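Local atomic coordinates of inositol-3-phosphate synthase (Caenorhabditis elegans, PDB entry 1VKO), a protein that belongs to the myo-inositol-1-phosphate synthase family and binds nicotinamide-adenine-dinucleotide through a Rossmann-like domain, in an assembly of four chains. Residues D163-L166 with Y167-M170; R232-K235 with Q236-L240. All blocks are in the same frame, centred on the assembly; numbering follows the deposited sequence.

Contact 1 (D163-L166 with Y167-M170); sequences DSNL and YEAM
Asn165 and Glu168 form a capping box at the start of helix 168-173. Asn165 OD1 accepts two backbone N-H groups of the first turn. Tyr167 N lies 2.9 Å from Asn165 OD1, but its N-H is bent at 131°. Glu168 N lies 3.0 Å from Asn165 OD1 and is straighter, though it approaches from above the carbonyl plane. Asn165 CG sits between its own backbone N and carbonyl carbon (chi1 64°), which folds the amide back over the turn. Glu168 returns the bond: its OE1 accepts Asn165 N at 3.1 Å through the anti lone pair. The Asn165 amide and Glu168 carboxylate planes are only 8° apart, and Asn165 ND2 lies near Glu168 OE1 without a hydrogen bond. The Asn165 carbonyl then starts the regular helix pattern by accepting Ala169 N at 2.8 Å.

Packing lies beyond the polar cap. Leu166 is buried against Val93 of helix 87-100 and Met188 of helix 178-188. The Tyr167 ring leads away from the cap, and its OH is hydrogen-bonded to Glu182. The Ala169 side chain touches Ser90, and lies about 7 Å from the bound NAD. Within the turn, Leu166 CD2 meets Ala169 CB at 4.1 Å.

Contact 2 (R232-K235 with Q236-L240); sequences RKFK and QEHEL
The C-terminal end of helix 220-238 closes here, and Lys235 O carries the turn that ends it. This carbonyl oxygen takes Leu240 N at 3.0 Å, in the carbonyl plane. It also takes Glu239 N, but that bond is weak and strongly bent. Upstream the helix is regular. Gln236 N donates to Arg232 O with an almost straight N-H (170°), and Glu237 N donates to Lys233 O. His238 N reaches Phe234 O at 3.2 Å.

Glu239 has positive phi (64°) and leaves the helix. The turn is a Schellman motif. Its bonds are the one from Leu240 N to Lys235 O and a weak one from Glu239 N to Gln236 O. The reversal brings Leu240 back beside Phe234. Leu240 CD1 meets the Phe234 ring at CE2, 3.4 Å away, and at CD2. The approach is oblique. Phe234 CG is anti to the backbone N, which carries the ring along the last turn, where CD2 and CE2 meet Leu240 and CD1 and CE1 meet His238. His238 ND1 lies obliquely by Phe234 CD1 and CE1, 3.9 Å from CE1. The Phe234 and His238 ring planes are 68° apart, and the pair is oblique. His238 ND1 is buried here and has no partner in the model. Phe234, His238 and Leu240 all pack on Ile155 of strand 154-159, so this end of the helix lies against an outermost strand of the parallel sheet.

Arg232 NE turns to a salt bridge with Glu292. Lys235 bends at chi2, chi3 and chi4, and Lys235 NZ donates a hydrogen bond to Leu240 O at 3.2 Å. Lys76 NZ hydrogen-bonds to His238 O.

How the contacts relate
From the N terminus, strand 154-159 of the parallel sheet comes first. The chain then passes through a loop into contact 1, where helix 168-173 begins. Helix 178-188 follows, and after a longer connection the chain forms helix 220-238. Contact 2 ends that helix, just before strand 242-247 of the same sheet. The two contacts are local and in series. They neither nest nor cross, and neither closes a long loop. The centres of contact 1 and contact 2 are about 23 Å apart. The nearest atoms of contact 1 and contact 2 are about 11 Å apart. Strand 154-159 leads into contact 1 and also receives contact 2, so the two share that strand.

Contact 1 (D163-L166 with Y167-M170)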
loop_
_atom_site.group_PDB
_atom_site.type_symbol
_atom_site.label_atom_id
_atom_site.label_comp_id
_atom_site.label_asym_id
_atom_site.label_seq_id
_atom_site.Cartn_x
_atom_site.Cartn_y
_atom_site.Cartn_z
ATOM N N ASP A 163 25.846 -29.793 9.705
ATOM C CA ASP A 163 26.609 -30.615 8.747
ATOM C C ASP A 163 25.887 -30.937 7.435
ATOM O O ASP A 163 26.479 -31.580 6.538
ATOM C CB ASP A 163 27.172 -31.890 9.403
ATOM C CG ASP A 163 26.102 -32.882 9.753
ATOM O OD1 ASP A 163 24.909 -32.501 9.758
ATOM O OD2 ASP A 163 26.362 -34.066 10.037
ATOM N N SER A 164 24.618 -30.514 7.326
ATOM C CA SER A 164 23.826 -30.690 6.113
ATOM C C SER A 164 24.614 -30.317 4.878
ATOM O O SER A 164 25.271 -29.261 4.852
ATOM C CB SER A 164 22.574 -29.832 6.171
ATOM O OG SER A 164 21.775 -30.219 7.272
ATOM N N ASN A 165 24.548 -31.173 3.861
ATOM C CA ASN A 165 25.219 -30.914 2.580
ATOM C C ASN A 165 24.419 -29.872 1.808
ATOM O O ASN A 165 23.222 -29.722 2.028
ATOM C CB ASN A 165 25.321 -32.204 1.741
ATOM C CG ASN A 165 23.963 -32.739 1.348
ATOM O OD1 ASN A 165 23.292 -32.188 0.451
ATOM N ND2 ASN A 165 23.516 -33.779 2.045
ATOM N N LEU A 166 25.072 -29.212 0.861
ATOM C CA LEU A 166 24.519 -28.066 0.171
ATOM C C LEU A 166 23.279 -28.354 -0.656
ATOM O O LEU A 166 22.608 -27.420 -1.111
ATOM C CB LEU A 166 25.606 -27.368 -0.667
ATOM C CG LEU A 166 26.692 -26.645 0.139
ATOM C CD1 LEU A 166 27.147 -25.385 -0.541
ATOM C CD2 LEU A 166 26.221 -26.287 1.536
ATOM N N TYR A 167 22.968 -29.637 -0.851
ATOM C CA TYR A 167 21.706 -30.018 -1.480
ATOM C C TYR A 167 20.574 -29.971 -0.457
ATOM O O TYR A 167 19.555 -29.332 -0.706
ATOM C CB TYR A 167 21.818 -31.372 -2.200
ATOM C CG TYR A 167 20.500 -31.976 -2.657
ATOM C CD1 TYR A 167 19.735 -31.380 -3.659
ATOM C CD2 TYR A 167 20.014 -33.135 -2.062
ATOM C CE1 TYR A 167 18.522 -31.948 -4.059
ATOM C CE2 TYR A 167 18.819 -33.703 -2.445
ATOM C CZ TYR A 167 18.071 -33.112 -3.439
ATOM O OH TYR A 167 16.875 -33.702 -3.800
ATOM N N GLU A 168 20.765 -30.591 0.708
ATOM C CA GLU A 168 19.775 -30.521 1.795
ATOM C C GLU A 168 19.622 -29.092 2.248
ATOM O O GLU A 168 18.539 -28.649 2.715
ATOM C CB GLU A 168 20.249 -31.307 3.001
ATOM C CG GLU A 168 20.455 -32.801 2.827
ATOM C CD GLU A 168 21.038 -33.445 4.093
ATOM O OE1 GLU A 168 22.131 -33.027 4.554
ATOM O OE2 GLU A 168 20.400 -34.367 4.642
ATOM N N ALA A 169 20.738 -28.376 2.158
ATOM C CA ALA A 169 20.799 -26.967 2.449
ATOM C C ALA A 169 19.897 -26.100 1.524
ATOM O O ALA A 169 19.415 -25.063 1.935
ATOM C CB ALA A 169 22.246 -26.526 2.354
ATOM N N MET A 170 19.743 -26.500 0.265
ATOM C CA MET A 170 18.873 -25.826 -0.692
ATOM C C MET A 170 17.388 -26.064 -0.409
ATOM O O MET A 170 16.539 -25.139 -0.560
ATOM C CB MET A 170 19.139 -26.340 -2.070
ATOM C CG MET A 170 20.394 -25.868 -2.711
ATOM S SD MET A 170 20.244 -26.439 -4.402
ATOM C CE MET A 170 21.277 -25.172 -5.048
#

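Contact 2 (R232-K235 with Q236-L240)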
loop_
_atom_site.group_PDB
_atom_site.type_symbol
_atom_site.label_atom_id
_atom_site.label_comp_id
_atom_site.label_asym_id
_atom_site.label_seq_id
_atom_site.Cartn_x
_atom_site.Cartn_y
_atom_site.Cartn_z
ATOM N N ARG A 232 44.902 -22.260 5.288
ATOM C CA ARG A 232 46.146 -22.579 4.594
ATOM C C ARG A 232 45.962 -23.737 3.641
ATOM O O ARG A 232 46.500 -23.717 2.545
ATOM C CB ARG A 232 47.246 -22.972 5.564
ATOM C CG ARG A 232 47.717 -21.905 6.483
ATOM C CD ARG A 232 49.001 -22.293 7.184
ATOM N NE ARG A 232 48.934 -22.075 8.636
ATOM C CZ ARG A 232 48.640 -23.003 9.540
ATOM N NH1 ARG A 232 48.374 -24.257 9.184
ATOM N NH2 ARG A 232 48.626 -22.671 10.815
ATOM N N LYS A 233 45.216 -24.746 4.074
ATOM C CA LYS A 233 45.015 -25.949 3.269
ATOM C C LYS A 233 44.135 -25.651 2.063
ATOM O O LYS A 233 44.326 -26.213 0.998
ATOM C CB LYS A 233 44.421 -27.068 4.129
ATOM C CG LYS A 233 43.813 -28.224 3.341
ATOM C CD LYS A 233 43.270 -29.276 4.285
ATOM C CE LYS A 233 42.166 -30.071 3.626
ATOM N NZ LYS A 233 41.563 -30.981 4.630
ATOM N N PHE A 234 43.168 -24.759 2.242
ATOM C CA PHE A 234 42.308 -24.342 1.162
ATOM C C PHE A 234 43.175 -23.615 0.138
ATOM O O PHE A 234 43.087 -23.883 -1.054
ATOM C CB PHE A 234 41.198 -23.428 1.740
ATOM C CG PHE A 234 40.219 -22.918 0.726
ATOM C CD1 PHE A 234 39.353 -23.778 0.071
ATOM C CD2 PHE A 234 40.158 -21.560 0.431
ATOM C CE1 PHE A 234 38.438 -23.282 -0.877
ATOM C CE2 PHE A 234 39.256 -21.062 -0.494
ATOM C CZ PHE A 234 38.391 -21.922 -1.146
ATOM N N LYS A 235 43.994 -22.679 0.620
ATOM C CA LYS A 235 44.892 -21.901 -0.224
ATOM C C LYS A 235 45.877 -22.833 -0.950
ATOM O O LYS A 235 46.054 -22.712 -2.149
ATOM C CB LYS A 235 45.651 -20.864 0.604
ATOM C CG LYS A 235 46.615 -19.989 -0.199
ATOM C CD LYS A 235 47.865 -19.666 0.637
ATOM C CE LYS A 235 48.342 -18.207 0.486
ATOM N NZ LYS A 235 48.358 -17.694 -0.926
ATOM N N GLN A 236 46.489 -23.761 -0.220
ATOM C CA GLN A 236 47.328 -24.824 -0.816
ATOM C C GLN A 236 46.572 -25.710 -1.825
ATOM O O GLN A 236 46.959 -25.798 -2.992
ATOM C CB GLN A 236 47.922 -25.717 0.267
ATOM C CG GLN A 236 48.938 -25.040 1.188
ATOM C CD GLN A 236 49.619 -26.040 2.151
ATOM O OE1 GLN A 236 50.162 -27.064 1.711
ATOM N NE2 GLN A 236 49.590 -25.738 3.456
ATOM N N GLU A 237 45.507 -26.366 -1.364
ATOM C CA GLU A 237 44.774 -27.359 -2.160
ATOM C C GLU A 237 44.264 -26.841 -3.521
ATOM O O GLU A 237 44.030 -27.628 -4.452
ATOM C CB GLU A 237 43.618 -27.905 -1.322
ATOM C CG GLU A 237 42.666 -28.862 -2.013
ATOM C CD GLU A 237 41.354 -29.022 -1.256
ATOM O OE1 GLU A 237 41.255 -28.563 -0.081
ATOM O OE2 GLU A 237 40.411 -29.601 -1.850
ATOM N N HIS A 238 44.076 -25.527 -3.650
ATOM C CA HIS A 238 43.652 -24.969 -4.945
ATOM C C HIS A 238 44.651 -23.945 -5.467
ATOM O O HIS A 238 44.431 -23.344 -6.504
ATOM C CB HIS A 238 42.259 -24.332 -4.880
ATOM C CG HIS A 238 41.154 -25.283 -4.544
ATOM N ND1 HIS A 238 40.623 -25.384 -3.277
ATOM C CD2 HIS A 238 40.444 -26.139 -5.317
ATOM C CE1 HIS A 238 39.649 -26.275 -3.276
ATOM N NE2 HIS A 238 39.518 -26.747 -4.502
ATOM N N GLU A 239 45.731 -23.724 -4.734
ATOM C CA GLU A 239 46.851 -22.962 -5.259
ATOM C C GLU A 239 46.409 -21.525 -5.546
ATOM O O GLU A 239 46.722 -20.946 -6.592
ATOM C CB GLU A 239 47.386 -23.657 -6.520
ATOM C CG GLU A 239 48.884 -23.833 -6.558
ATOM C CD GLU A 239 49.268 -25.117 -7.276
ATOM O OE1 GLU A 239 48.886 -25.300 -8.457
ATOM O OE2 GLU A 239 49.937 -25.955 -6.640
ATOM N N LEU A 240 45.685 -20.966 -4.585
ATOM C CA LEU A 240 45.040 -19.660 -4.685
ATOM C C LEU A 240 46.004 -18.519 -4.444
ATOM O O LEU A 240 46.856 -18.592 -3.577
ATOM C CB LEU A 240 43.946 -19.575 -3.626
ATOM C CG LEU A 240 42.894 -20.683 -3.683
ATOM C CD1 LEU A 240 42.065 -20.681 -2.417
ATOM C CD2 LEU A 240 41.994 -20.569 -4.924
#